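Long-range contacts in putative primary metabolism protein HVA1 (Cryptococcus neoformans, PDB 4P5N), which may play a role in primary metabolism and folds as a small Tudor-like domain, its precise molecular activity being unknown: residues P51-T56 with H65-L70; D17-P22 with G30-I35. All blocks are in the same frame, centred on the assembly; numbering follows the deposited sequence.

Contact 1 of 2, residues P51-T56 with H65-L70; sequences PKVLFT and HNPGTL. With SO4 (sulfate ion), chain E; SO4 (sulfate ion), chain H.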
# COMPACT_ATOMS: atom_id res chain seq x y z
N PRO A 51 6.44 3.12 -11.21
CA PRO A 51 7.06 2.06 -10.41
C PRO A 51 6.81 2.19 -8.90
O PRO A 51 6.69 3.30 -8.36
CB PRO A 51 8.55 2.21 -10.72
CG PRO A 51 8.73 3.67 -11.05
CD PRO A 51 7.44 4.05 -11.77
N LYS A 52 6.70 1.03 -8.25
CA LYS A 52 6.59 0.98 -6.79
C LYS A 52 7.56 -0.04 -6.24
O LYS A 52 7.73 -1.12 -6.80
CB LYS A 52 5.17 0.58 -6.36
CG LYS A 52 4.17 1.71 -6.44
CD LYS A 52 4.46 2.80 -5.41
CE LYS A 52 3.25 3.72 -5.28
NZ LYS A 52 3.14 4.68 -6.42
N VAL A 53 8.21 0.33 -5.14
CA VAL A 53 9.09 -0.56 -4.39
C VAL A 53 8.26 -1.06 -3.21
O VAL A 53 7.76 -0.27 -2.42
CB VAL A 53 10.36 0.19 -3.92
CG1 VAL A 53 11.27 -0.71 -3.09
CG2 VAL A 53 11.15 0.70 -5.11
N LEU A 54 8.11 -2.38 -3.10
CA LEU A 54 7.35 -2.98 -2.01
C LEU A 54 8.32 -3.50 -0.97
O LEU A 54 9.22 -4.28 -1.30
CB LEU A 54 6.46 -4.13 -2.50
CG LEU A 54 5.54 -3.90 -3.72
CD1 LEU A 54 4.48 -4.98 -3.85
CD2 LEU A 54 4.91 -2.52 -3.76
N PHE A 55 8.17 -3.05 0.27
CA PHE A 55 9.01 -3.50 1.38
C PHE A 55 8.26 -3.50 2.69
O PHE A 55 7.25 -2.81 2.83
CB PHE A 55 10.32 -2.67 1.50
CG PHE A 55 10.13 -1.21 1.92
CD1 PHE A 55 9.74 -0.23 1.00
CD2 PHE A 55 10.44 -0.80 3.22
CE1 PHE A 55 9.62 1.11 1.38
CE2 PHE A 55 10.33 0.53 3.61
CZ PHE A 55 9.93 1.49 2.69
N THR A 56 8.74 -4.29 3.65
CA THR A 56 8.16 -4.27 4.98
C THR A 56 9.05 -3.43 5.88
O THR A 56 10.26 -3.63 5.90
CB THR A 56 8.05 -5.71 5.51
OG1 THR A 56 7.19 -6.45 4.62
CG2 THR A 56 7.46 -5.72 6.90
N HIS A 65 6.23 2.18 -2.12
CA HIS A 65 6.76 3.54 -2.23
C HIS A 65 7.43 3.78 -3.57
O HIS A 65 8.09 2.89 -4.12
CB HIS A 65 7.78 3.77 -1.11
CG HIS A 65 8.04 5.21 -0.80
ND1 HIS A 65 8.83 6.03 -1.58
CD2 HIS A 65 7.62 5.98 0.24
CE1 HIS A 65 8.89 7.24 -1.04
NE2 HIS A 65 8.17 7.23 0.07
N ASN A 66 7.29 4.99 -4.10
CA ASN A 66 7.99 5.33 -5.32
C ASN A 66 9.51 5.23 -5.13
O ASN A 66 10.03 5.58 -4.08
CB ASN A 66 7.64 6.75 -5.71
CG ASN A 66 6.18 6.90 -6.06
OD1 ASN A 66 5.54 5.94 -6.47
ND2 ASN A 66 5.66 8.12 -5.94
N PRO A 67 10.24 4.77 -6.16
CA PRO A 67 11.69 4.55 -5.98
C PRO A 67 12.49 5.84 -5.92
O PRO A 67 13.52 5.90 -5.25
CB PRO A 67 12.08 3.75 -7.24
CG PRO A 67 10.99 4.07 -8.25
CD PRO A 67 9.73 4.23 -7.43
N GLY A 68 12.04 6.86 -6.65
CA GLY A 68 12.84 8.06 -6.85
C GLY A 68 12.94 8.97 -5.65
O GLY A 68 13.68 9.96 -5.67
N THR A 69 12.20 8.66 -4.59
CA THR A 69 12.23 9.46 -3.37
C THR A 69 12.63 8.61 -2.17
O THR A 69 12.46 9.00 -1.02
CB THR A 69 10.86 10.08 -3.09
OG1 THR A 69 9.87 9.04 -3.20
CG2 THR A 69 10.58 11.17 -4.10
N LEU A 70 13.15 7.42 -2.43
CA LEU A 70 13.73 6.70 -1.31
C LEU A 70 15.21 6.51 -1.52
O LEU A 70 15.73 6.76 -2.61
CB LEU A 70 12.97 5.43 -1.00
CG LEU A 70 12.79 4.42 -2.11
CD1 LEU A 70 14.12 3.84 -2.58
CD2 LEU A 70 11.87 3.27 -1.73
S SO4 E . 6.80 10.23 -3.06
O1 SO4 E . 5.71 11.18 -3.41
O2 SO4 E . 7.76 11.00 -2.24
O3 SO4 E . 7.51 9.78 -4.30
O4 SO4 E . 6.24 9.16 -2.20
S SO4 H . 2.01 7.91 -5.23
O1 SO4 H . 1.01 8.70 -4.46
O2 SO4 H . 2.86 7.09 -4.31
O3 SO4 H . 2.85 8.80 -6.06
O4 SO4 H . 1.26 6.94 -6.05
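Val53 and Pro67 form the apolar centre of this contact; in a small domain of the Tudor family (SH3 clan), the end of strand 62-65 and the turn after it lie against strand 52-56, at one edge of the sheet. With CG1 of Val53 anti to the backbone N (chi1 178°), the other branch, CG2, is left on the side of Pro67 and meets its CB at 3.8 Å. Leu70 comes in from further along the turn, its CD2 4.1 Å from Val53 CB. Beside them His65 and Phe55 run in the same direction, and His65 CB lies at the edge of the Phe55 ring, near the ring plane. Pro51, which follows a cis peptide bond, lies crosswise to Pro67, CG to CG at 3.6 Å. Between these groups the backbones pair once, antiparallel: Val53 N gives a nearly straight bond to His65 O (2.8 Å), and His65 N returns one to Val53 O. The imidazole of His65 is fixed from two ends, ND1 donating in its own ring plane to a lone pair of Asn66 O while NE2 binds a cadmium ion together with Thr21. Outward, the chemistry turns polar. Lys52, bent at chi2 and chi4, brings its ammonium group to Asn66, to the backbone carbonyls of Lys48 and Asn49, and to a sulfate presumably picked up from the crystallisation solution. Asn66 ND2 bonds to this sulfate and to a second, held by Thr69 OG1. The amide's other end, Asn66 OD1, accepts from Lys52 NZ at 2.7 Å, the donor tilted 20° from the carbonyl plane.

Contact 2 of 2, residues D17-P22 with G30-I35; sequences DTVYTP and GQVADI. With CD (cadmium ion), chain D.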
# COMPACT_ATOMS: atom_id res chain seq x y z
N ASP A 17 17.52 -5.46 -0.84
CA ASP A 17 18.25 -4.28 -0.37
C ASP A 17 17.45 -3.58 0.72
O ASP A 17 16.21 -3.60 0.73
CB ASP A 17 18.46 -3.24 -1.49
CG ASP A 17 19.50 -3.67 -2.53
OD1 ASP A 17 20.09 -4.76 -2.40
OD2 ASP A 17 19.72 -2.90 -3.50
N THR A 18 18.17 -2.94 1.64
CA THR A 18 17.53 -2.08 2.62
C THR A 18 17.25 -0.72 2.00
O THR A 18 18.18 -0.07 1.52
CB THR A 18 18.41 -1.85 3.85
OG1 THR A 18 18.81 -3.11 4.41
CG2 THR A 18 17.64 -1.07 4.91
N VAL A 19 15.98 -0.31 2.01
CA VAL A 19 15.58 1.03 1.55
C VAL A 19 15.06 1.86 2.72
O VAL A 19 14.65 1.32 3.74
CB VAL A 19 14.57 0.99 0.38
CG1 VAL A 19 15.23 0.43 -0.86
CG2 VAL A 19 13.30 0.21 0.76
N TYR A 20 15.04 3.18 2.54
CA TYR A 20 14.74 4.13 3.60
C TYR A 20 13.98 5.32 3.02
O TYR A 20 14.36 5.87 1.99
CB TYR A 20 16.06 4.63 4.21
CG TYR A 20 15.94 5.79 5.16
CD1 TYR A 20 15.93 7.12 4.69
CD2 TYR A 20 15.85 5.58 6.54
CE1 TYR A 20 15.83 8.19 5.56
CE2 TYR A 20 15.76 6.65 7.42
CZ TYR A 20 15.74 7.95 6.93
OH TYR A 20 15.65 9.01 7.81
N THR A 21 12.93 5.73 3.71
CA THR A 21 12.30 7.00 3.44
C THR A 21 11.89 7.67 4.75
O THR A 21 11.34 7.01 5.63
CB THR A 21 11.09 6.85 2.51
OG1 THR A 21 10.53 8.14 2.28
CG2 THR A 21 10.02 5.91 3.09
N PRO A 22 12.16 8.97 4.92
CA PRO A 22 11.77 9.64 6.15
C PRO A 22 10.43 10.33 5.99
O PRO A 22 10.04 10.69 4.88
CB PRO A 22 12.86 10.68 6.33
CG PRO A 22 13.16 11.09 4.91
CD PRO A 22 13.04 9.82 4.09
N GLY A 30 13.38 -0.88 5.54
CA GLY A 30 13.27 -2.36 5.50
C GLY A 30 13.73 -2.92 4.17
O GLY A 30 14.19 -2.18 3.29
N GLN A 31 13.61 -4.23 4.00
CA GLN A 31 14.21 -4.86 2.84
C GLN A 31 13.18 -4.99 1.72
O GLN A 31 12.02 -5.33 1.96
CB GLN A 31 14.87 -6.22 3.17
CG GLN A 31 16.31 -6.10 3.68
CD GLN A 31 16.36 -5.49 5.06
OE1 GLN A 31 16.77 -4.34 5.24
NE2 GLN A 31 15.88 -6.24 6.03
N VAL A 32 13.64 -4.67 0.51
CA VAL A 32 12.81 -4.75 -0.68
C VAL A 32 12.34 -6.20 -0.92
O VAL A 32 13.16 -7.13 -1.00
CB VAL A 32 13.57 -4.21 -1.92
CG1 VAL A 32 12.69 -4.33 -3.15
CG2 VAL A 32 13.96 -2.74 -1.70
N ALA A 33 11.02 -6.38 -1.03
CA ALA A 33 10.42 -7.67 -1.38
C ALA A 33 10.12 -7.80 -2.87
O ALA A 33 10.16 -8.91 -3.42
CB ALA A 33 9.15 -7.91 -0.58
N ASP A 34 9.81 -6.67 -3.50
CA ASP A 34 9.41 -6.68 -4.89
C ASP A 34 9.50 -5.28 -5.48
O ASP A 34 9.39 -4.28 -4.77
CB ASP A 34 7.97 -7.20 -5.00
CG ASP A 34 7.67 -7.83 -6.34
OD1 ASP A 34 8.51 -7.79 -7.27
OD2 ASP A 34 6.55 -8.38 -6.47
N ILE A 35 9.71 -5.23 -6.79
CA ILE A 35 9.75 -3.99 -7.54
C ILE A 35 8.74 -4.16 -8.67
O ILE A 35 8.88 -5.04 -9.52
CB ILE A 35 11.17 -3.74 -8.08
CG1 ILE A 35 12.16 -3.61 -6.91
CG2 ILE A 35 11.20 -2.48 -8.93
CD1 ILE A 35 13.61 -3.62 -7.30
CD CD D . 7.19 -9.06 -9.04
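Thr18 and Gln31 face each other as a non-hydrogen-bonded antiparallel pair, and their side chains supply the bond that the backbones at this position do not. They run alongside each other; Gln31 folds at chi2 (70°) so that its amide oxygen turns toward Thr18, and Thr18 OG1 donates to Gln31 OE1 at a short 2.5 Å, from 33° off the carbonyl plane. Across the sheet, on the face that carries Val19, contact is apolar: Val19 CG1 meets Val32 CG2 at 3.5 Å, the two valines nearly perpendicular. Backbone bonds hold the two strands in register, although their short segments run 112° apart. Val19 and Gly30 exchange a pair, and Val32 N donates to Asp17 O at 2.8 Å. That last carbonyl also receives a CA-H contact from Gln31, 3.2 Å from CA to O. Further out, Asp17 OD2 accepts from the backbone N of Asn14, while Thr18 N is bonded to Asp74. Past the paired residues, Asp34 grips a cadmium ion through both carboxylate oxygens, with Glu41 of helix 39-44 as a second ligand and Lys45 bonded to OD2. A classic beta bulge at Ala33 and Asp34, opposite Leu54, interrupts the regular pairing there. The hairpin 18-23/26-36 thus lies between strand 71-72, beside its first strand, and strand 52-56, beside its second.

Both contacts belong to one antiparallel sheet, in which strands 52-56 and 26-36 are neighbours, so Leu54 of contact 1 bonds through its backbone to Ala33 and Asp34 of contact 2. Contact 2 is the more buried, a strongly twisted hairpin joined largely by main-chain bonds with one polar side-chain pair. In contact 1 a single bridge gives way to a turn, and packing of prolines and aliphatic groups takes over before a charged, sulfate-bearing polar edge. Their apolar sides merge, Val19 and Val32 meeting Phe55 and Val53 respectively. A cadmium ion held by Thr21 and His65 ties them a second time.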